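Glycoside Hydrolase (Bacteroides uniformis, PDB 5TA0) probably hydrolyses agarose as a glycoside hydrolase of a human gut bacterium, and binds neoagarooctaose in its glycan pocket. Local coordinates at residues A[136-141]-A[177-182]; A[172-177]-A[234-239]. All blocks are in the same frame, centred on the assembly; numbering follows the deposited sequence. Where two conformers were deposited one is given.

In the fold
Of the elements joined here, strand 134-140 comes first along the chain. After it the chain makes a 35-residue, mostly irregular excursion that contact 1 closes, when the second half of helix 170-183 returns to pack beside the strand. The first half of that helix opens contact 2, which spans strand 197-199 and most of helix 219-236 before 234-239 comes back to it. The two closures therefore cross rather than nest, and they share Gly177. Together they tie one strand of the eight-stranded parallel barrel to the helix after it, and that helix to its neighbour in the outer layer. Tyr176 and Asn237 of contact 2 also touch the residues of contact 1.

Contact 1 (A[136-141]-A[177-182]); sequences LILCNQ and GRYIKE. With GAL (beta-D-galactopyranose), chain C; AAL (3,6-anhydro-alpha-L-galactopyranose), chain B.
Leu138 meets Ile180 and Tyr179 in a small, wholly apolar junction between strand and helix. CD2 of Leu138 does all the touching. It lies 3.8 Å from CG1 of Ile180, the two side chains sliding past each other in opposite directions, and it approaches the Tyr179 ring obliquely, 4.4 Å from CE1. With CG of Leu138 opposite its backbone N (chi1 -175°), the isobutyl group extends toward the helix and, with the Ile180 side chain, fills the 9.3 Å between the CA atoms of Leu138 and Ile180. Helix 86-94 and Cys114 pack against the Tyr179 ring as well, while Ile180 also touches Cys198.

Polar contacts are made instead to the bound glycan, by Gln141, which does not touch the helix. Its NE2 donates to O4 of the galactose at 3.0 Å, nearly straight at 164°, and has Thr85 OG1 as a second partner. Lys89 NZ binds OE1, which leaves little freedom for the carboxamide to flip. CG of Gln141 passes 3.7 Å from O2 of the anhydrogalactose. Strand-to-helix apolar packing, with the sugar bound toward the C-terminal side of the strands, is the usual layout of a (beta/alpha)8-barrel glycoside hydrolase.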
loop_
_atom_site.group_PDB
_atom_site.type_symbol
_atom_site.label_atom_id
_atom_site.label_comp_id
_atom_site.label_asym_id
_atom_site.label_seq_id
_atom_site.Cartn_x
_atom_site.Cartn_y
_atom_site.Cartn_z
ATOM N N LEU A 136 -9.647 -8.539 9.483
ATOM C CA LEU A 136 -9.573 -9.280 8.229
ATOM C C LEU A 136 -10.015 -8.504 7.018
ATOM O O LEU A 136 -11.097 -7.888 7.007
ATOM C CB LEU A 136 -10.394 -10.571 8.317
ATOM C CG LEU A 136 -10.335 -11.528 7.130
ATOM C CD1 LEU A 136 -8.949 -12.114 7.023
ATOM C CD2 LEU A 136 -11.406 -12.608 7.262
ATOM N N ILE A 137 -9.185 -8.579 5.974
ATOM C CA ILE A 137 -9.590 -8.247 4.612
ATOM C C ILE A 137 -10.036 -9.534 3.937
ATOM O O ILE A 137 -9.258 -10.455 3.749
ATOM C CB ILE A 137 -8.428 -7.622 3.787
ATOM C CG1 ILE A 137 -7.793 -6.445 4.539
ATOM C CG2 ILE A 137 -8.912 -7.228 2.396
ATOM C CD1 ILE A 137 -6.501 -5.961 3.919
ATOM N N LEU A 138 -11.314 -9.585 3.578
ATOM C CA LEU A 138 -11.877 -10.692 2.811
ATOM C C LEU A 138 -11.934 -10.297 1.328
ATOM O O LEU A 138 -12.212 -9.159 0.999
ATOM C CB LEU A 138 -13.274 -11.013 3.363
ATOM C CG LEU A 138 -13.985 -12.236 2.771
ATOM C CD1 LEU A 138 -13.177 -13.525 2.931
ATOM C CD2 LEU A 138 -15.361 -12.428 3.415
ATOM N N CYS A 139 -11.637 -11.254 0.449
ATOM C CA CYS A 139 -11.709 -11.037 -0.990
ATOM C C CYS A 139 -11.954 -12.346 -1.686
ATOM O O CYS A 139 -11.545 -13.415 -1.184
ATOM C CB CYS A 139 -10.391 -10.419 -1.472
ATOM S SG CYS A 139 -10.340 -9.884 -3.201
ATOM N N ASN A 140 -12.606 -12.288 -2.845
ATOM C CA ASN A 140 -12.723 -13.451 -3.734
ATOM C C ASN A 140 -11.584 -13.459 -4.745
ATOM O O ASN A 140 -11.326 -12.442 -5.416
ATOM C CB ASN A 140 -14.036 -13.398 -4.512
ATOM C CG ASN A 140 -15.231 -13.570 -3.628
ATOM O OD1 ASN A 140 -15.534 -14.683 -3.194
ATOM N ND2 ASN A 140 -15.875 -12.454 -3.288
ATOM N N GLN A 141 -10.958 -14.622 -4.932
ATOM C CA GLN A 141 -10.151 -14.828 -6.143
ATOM C C GLN A 141 -11.057 -14.738 -7.376
ATOM O O GLN A 141 -12.279 -14.870 -7.291
ATOM C CB GLN A 141 -9.452 -16.172 -6.088
ATOM C CG GLN A 141 -8.385 -16.244 -5.021
ATOM C CD GLN A 141 -7.770 -17.613 -4.906
ATOM O OE1 GLN A 141 -7.484 -18.287 -5.930
ATOM N NE2 GLN A 141 -7.597 -18.071 -3.677
ATOM N N GLY A 177 -22.646 -12.303 0.099
ATOM C CA GLY A 177 -23.392 -11.804 1.270
ATOM C C GLY A 177 -23.810 -12.932 2.209
ATOM O O GLY A 177 -23.670 -12.805 3.425
ATOM N N ARG A 178 -24.302 -14.038 1.664
ATOM C CA ARG A 178 -24.711 -15.171 2.508
ATOM C C ARG A 178 -23.506 -15.785 3.194
ATOM O O ARG A 178 -23.559 -16.142 4.359
ATOM C CB ARG A 178 -25.465 -16.224 1.722
ATOM C CG ARG A 178 -26.865 -15.826 1.291
ATOM C CD ARG A 178 -27.515 -17.007 0.596
ATOM N NE ARG A 178 -28.898 -16.728 0.258
ATOM C CZ ARG A 178 -29.904 -16.728 1.119
ATOM N NH1 ARG A 178 -29.706 -17.064 2.373
ATOM N NH2 ARG A 178 -31.120 -16.379 0.694
ATOM N N TYR A 179 -22.394 -15.915 2.477
ATOM C CA TYR A 179 -21.190 -16.472 3.077
ATOM C C TYR A 179 -20.807 -15.692 4.333
ATOM O O TYR A 179 -20.521 -16.274 5.400
ATOM C CB TYR A 179 -20.019 -16.424 2.063
ATOM C CG TYR A 179 -18.725 -16.955 2.629
ATOM C CD1 TYR A 179 -17.844 -16.110 3.290
ATOM C CD2 TYR A 179 -18.425 -18.299 2.542
ATOM C CE1 TYR A 179 -16.682 -16.600 3.873
ATOM C CE2 TYR A 179 -17.242 -18.806 3.072
ATOM C CZ TYR A 179 -16.386 -17.961 3.750
ATOM O OH TYR A 179 -15.227 -18.433 4.307
ATOM N N ILE A 180 -20.743 -14.383 4.207
ATOM C CA ILE A 180 -20.336 -13.509 5.310
ATOM C C ILE A 180 -21.307 -13.689 6.481
ATOM O O ILE A 180 -20.888 -13.892 7.630
ATOM C CB ILE A 180 -20.238 -12.031 4.873
ATOM C CG1 ILE A 180 -19.138 -11.825 3.823
ATOM C CG2 ILE A 180 -20.005 -11.108 6.063
ATOM C CD1 ILE A 180 -19.351 -10.591 2.980
ATOM N N LYS A 181 -22.606 -13.677 6.183
ATOM C CA LYS A 181 -23.631 -13.787 7.228
ATOM C C LYS A 181 -23.590 -15.130 7.944
ATOM O O LYS A 181 -23.790 -15.191 9.164
ATOM C CB LYS A 181 -24.982 -13.587 6.573
ATOM C CG LYS A 181 -26.162 -13.686 7.541
ATOM C CD LYS A 181 -27.457 -13.353 6.807
ATOM C CE LYS A 181 -28.706 -13.510 7.693
ATOM N NZ LYS A 181 -29.039 -14.925 8.010
ATOM N N GLU A 182 -23.354 -16.210 7.199
ATOM C CA GLU A 182 -23.426 -17.581 7.731
ATOM C C GLU A 182 -22.159 -17.993 8.466
ATOM O O GLU A 182 -22.220 -18.647 9.518
ATOM C CB GLU A 182 -23.709 -18.600 6.613
ATOM C CG GLU A 182 -25.039 -18.444 5.866
ATOM C CD GLU A 182 -26.266 -18.858 6.630
ATOM O OE1 GLU A 182 -26.182 -19.236 7.816
ATOM O OE2 GLU A 182 -27.341 -18.798 5.987
HETATM C C1 GAL C . -4.385 -18.418 -2.066
HETATM C C2 GAL C . -5.143 -19.124 -0.937
HETATM C C3 GAL C . -5.040 -20.650 -1.035
HETATM C C4 GAL C . -5.372 -21.108 -2.450
HETATM C C5 GAL C . -4.494 -20.354 -3.446
HETATM C C6 GAL C . -4.747 -20.754 -4.897
HETATM O O2 GAL C . -4.597 -18.658 0.297
HETATM O O3 GAL C . -5.881 -21.276 -0.047
HETATM O O4 GAL C . -6.744 -20.803 -2.752
HETATM O O5 GAL C . -4.742 -18.943 -3.338
HETATM O O6 GAL C . -3.912 -19.984 -5.781
HETATM C C1 AAL B . -2.938 -14.006 -4.391
HETATM C C2 AAL B . -4.473 -14.150 -4.335
HETATM C C3 AAL B . -4.928 -14.934 -3.114
HETATM C C4 AAL B . -4.167 -16.239 -3.038
HETATM C C5 AAL B . -2.818 -15.725 -2.646
HETATM C C6 AAL B . -3.166 -14.718 -1.596
HETATM O O2 AAL B . -4.965 -14.840 -5.489
HETATM O O3 AAL B . -4.473 -14.245 -1.944
HETATM O O4 AAL B . -4.704 -17.033 -1.960
HETATM O O5 AAL B . -2.198 -15.042 -3.739
#

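Contact 2 (A[172-177]-A[234-239]); sequences SGEFYG and KKFNPD
Phe236 lies across the backbone of Gly177, where the two segments come so near that the CA atoms of Gly177 and Phe236 are 5.2 Å apart. Its CB sits 3.6 Å from Gly177 O. With CG anti to the carbonyl carbon (chi1 -67°), the ring is carried back along helix 170-183: CG passes 4.0 Å from Gly177 C, CD1 lies by Gly177 CA, and CE1 and CZ both lie 4.0 Å from CG of Glu174. Both Gly177 C and Glu174 CG meet the ring obliquely. Gly177 has no CB, which at this position would fall on CD1 of Phe236; this is consistent with the close approach here. The extended chain of Glu174 continues beyond the ring to salt bridges from OE1 to Arg101 and Arg178. Its OE2 accepts from a water that in turn takes a bond from Lys235 NZ at 2.6 Å, an indirect link between opposite charges.

This is helix-to-helix packing in the outer layer of the (beta/alpha)8 barrel, where helix 170-183 lies beside the last turn of helix 219-236.

Asn237, the first residue to leave that helix, supplies the direct polar link. Its ND2 donates to Gly177 O at 3.0 Å and 170°, with the acceptor almost in the amide plane; the bond meets the carbonyl at 115°, the donor tilted somewhat from its plane. Gly177 O also accepts the helical bond from Lys181 N, so two donors grip it. ND2 binds Val233 O too, one turn back in its own helix. Replacing Asn237 with an alanine would probably leave Val233 O and Gly177 O without this shared donor, untying the helix end from its neighbour. Lys194 packs against the same side chain.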
loop_
_atom_site.group_PDB
_atom_site.type_symbol
_atom_site.label_atom_id
_atom_site.label_comp_id
_atom_site.label_asym_id
_atom_site.label_seq_id
_atom_site.Cartn_x
_atom_site.Cartn_y
_atom_site.Cartn_z
ATOM N N SER A 172 -23.483 -14.092 -7.772
ATOM C CA SER A 172 -22.177 -13.980 -7.152
ATOM C C SER A 172 -22.300 -13.152 -5.871
ATOM O O SER A 172 -21.762 -13.536 -4.818
ATOM C CB SER A 172 -21.191 -13.288 -8.098
ATOM O OG SER A 172 -20.974 -14.081 -9.267
ATOM N N GLY A 173 -23.031 -12.039 -5.957
ATOM C CA GLY A 173 -23.222 -11.189 -4.793
ATOM C C GLY A 173 -23.996 -11.837 -3.647
ATOM O O GLY A 173 -23.672 -11.642 -2.487
ATOM N N GLU A 174 -25.039 -12.561 -4.002
ATOM C CA GLU A 174 -25.807 -13.281 -2.998
ATOM C C GLU A 174 -24.929 -14.319 -2.320
ATOM O O GLU A 174 -24.973 -14.465 -1.103
ATOM C CB GLU A 174 -27.051 -13.929 -3.591
ATOM C CG GLU A 174 -27.839 -14.683 -2.547
ATOM C CD GLU A 174 -29.096 -15.349 -3.053
ATOM O OE1 GLU A 174 -29.356 -16.473 -2.580
ATOM O OE2 GLU A 174 -29.848 -14.743 -3.838
ATOM N N PHE A 175 -24.136 -15.059 -3.102
ATOM C CA PHE A 175 -23.193 -15.990 -2.502
ATOM C C PHE A 175 -22.321 -15.254 -1.471
ATOM O O PHE A 175 -22.113 -15.727 -0.346
ATOM C CB PHE A 175 -22.311 -16.668 -3.581
ATOM C CG PHE A 175 -21.074 -17.294 -2.994
ATOM C CD1 PHE A 175 -21.139 -18.509 -2.298
ATOM C CD2 PHE A 175 -19.862 -16.636 -3.047
ATOM C CE1 PHE A 175 -20.009 -19.014 -1.670
ATOM C CE2 PHE A 175 -18.749 -17.151 -2.413
ATOM C CZ PHE A 175 -18.820 -18.336 -1.748
ATOM N N TYR A 176 -21.737 -14.134 -1.887
ATOM C CA TYR A 176 -20.791 -13.429 -1.000
ATOM C C TYR A 176 -21.483 -12.926 0.267
ATOM O O TYR A 176 -20.976 -13.086 1.386
ATOM C CB TYR A 176 -20.150 -12.285 -1.776
ATOM C CG TYR A 176 -18.867 -11.681 -1.242
ATOM C CD1 TYR A 176 -18.099 -12.253 -0.209
ATOM C CD2 TYR A 176 -18.364 -10.527 -1.841
ATOM C CE1 TYR A 176 -16.884 -11.697 0.183
ATOM C CE2 TYR A 176 -17.146 -9.981 -1.452
ATOM C CZ TYR A 176 -16.419 -10.557 -0.433
ATOM O OH TYR A 176 -15.211 -10.063 -0.011
ATOM N N GLY A 177 -22.646 -12.303 0.099
ATOM C CA GLY A 177 -23.392 -11.804 1.270
ATOM C C GLY A 177 -23.810 -12.932 2.209
ATOM O O GLY A 177 -23.670 -12.805 3.425
ATOM N N LYS A 234 -24.348 -5.886 1.180
ATOM C CA LYS A 234 -25.011 -5.006 2.154
ATOM C C LYS A 234 -26.464 -5.426 2.438
ATOM O O LYS A 234 -26.961 -5.206 3.557
ATOM C CB LYS A 234 -24.920 -3.552 1.695
ATOM C CG LYS A 234 -23.496 -2.993 1.761
ATOM C CD LYS A 234 -23.383 -1.647 1.068
ATOM C CE LYS A 234 -21.943 -1.165 0.992
ATOM N NZ LYS A 234 -21.419 -0.861 2.339
ATOM N N LYS A 235 -27.143 -6.035 1.465
ATOM C CA LYS A 235 -28.483 -6.633 1.709
ATOM C C LYS A 235 -28.418 -7.626 2.874
ATOM O O LYS A 235 -29.281 -7.624 3.776
ATOM C CB LYS A 235 -28.991 -7.331 0.446
ATOM C CG LYS A 235 -30.271 -8.164 0.589
ATOM C CD LYS A 235 -30.651 -8.847 -0.733
ATOM C CE LYS A 235 -31.731 -9.908 -0.535
ATOM N NZ LYS A 235 -32.157 -10.525 -1.819
ATOM N N PHE A 236 -27.407 -8.481 2.885
ATOM C CA PHE A 236 -27.241 -9.460 3.939
ATOM C C PHE A 236 -26.473 -8.982 5.158
ATOM O O PHE A 236 -26.609 -9.554 6.231
ATOM C CB PHE A 236 -26.620 -10.747 3.365
ATOM C CG PHE A 236 -27.539 -11.467 2.420
ATOM C CD1 PHE A 236 -27.505 -11.225 1.076
ATOM C CD2 PHE A 236 -28.467 -12.388 2.905
ATOM C CE1 PHE A 236 -28.353 -11.880 0.201
ATOM C CE2 PHE A 236 -29.328 -13.026 2.033
ATOM C CZ PHE A 236 -29.279 -12.785 0.691
ATOM N N ASN A 237 -25.622 -7.965 4.993
ATOM C CA ASN A 237 -24.687 -7.496 6.031
ATOM C C ASN A 237 -24.611 -5.977 5.958
ATOM O O ASN A 237 -23.689 -5.405 5.373
ATOM C CB ASN A 237 -23.283 -8.096 5.810
ATOM C CG ASN A 237 -23.316 -9.573 5.614
ATOM O OD1 ASN A 237 -23.345 -10.355 6.576
ATOM N ND2 ASN A 237 -23.362 -9.989 4.347
ATOM N N PRO A 238 -25.617 -5.270 6.508
ATOM C CA PRO A 238 -25.757 -3.839 6.264
ATOM C C PRO A 238 -24.555 -2.948 6.603
ATOM O O PRO A 238 -24.332 -1.957 5.924
ATOM C CB PRO A 238 -26.987 -3.453 7.124
ATOM C CG PRO A 238 -27.759 -4.701 7.280
ATOM C CD PRO A 238 -26.767 -5.838 7.243
ATOM N N ASP A 239 -23.794 -3.326 7.598
ATOM C CA ASP A 239 -22.679 -2.458 7.990
ATOM C C ASP A 239 -21.324 -2.759 7.317
ATOM O O ASP A 239 -20.339 -2.086 7.621
ATOM C CB ASP A 239 -22.569 -2.446 9.511
ATOM C CG ASP A 239 -23.828 -1.867 10.174
ATOM O OD1 ASP A 239 -24.342 -0.810 9.704
ATOM O OD2 ASP A 239 -24.294 -2.486 11.148
HETATM O O HOH W 1 -30.172 -11.872 -2.940
#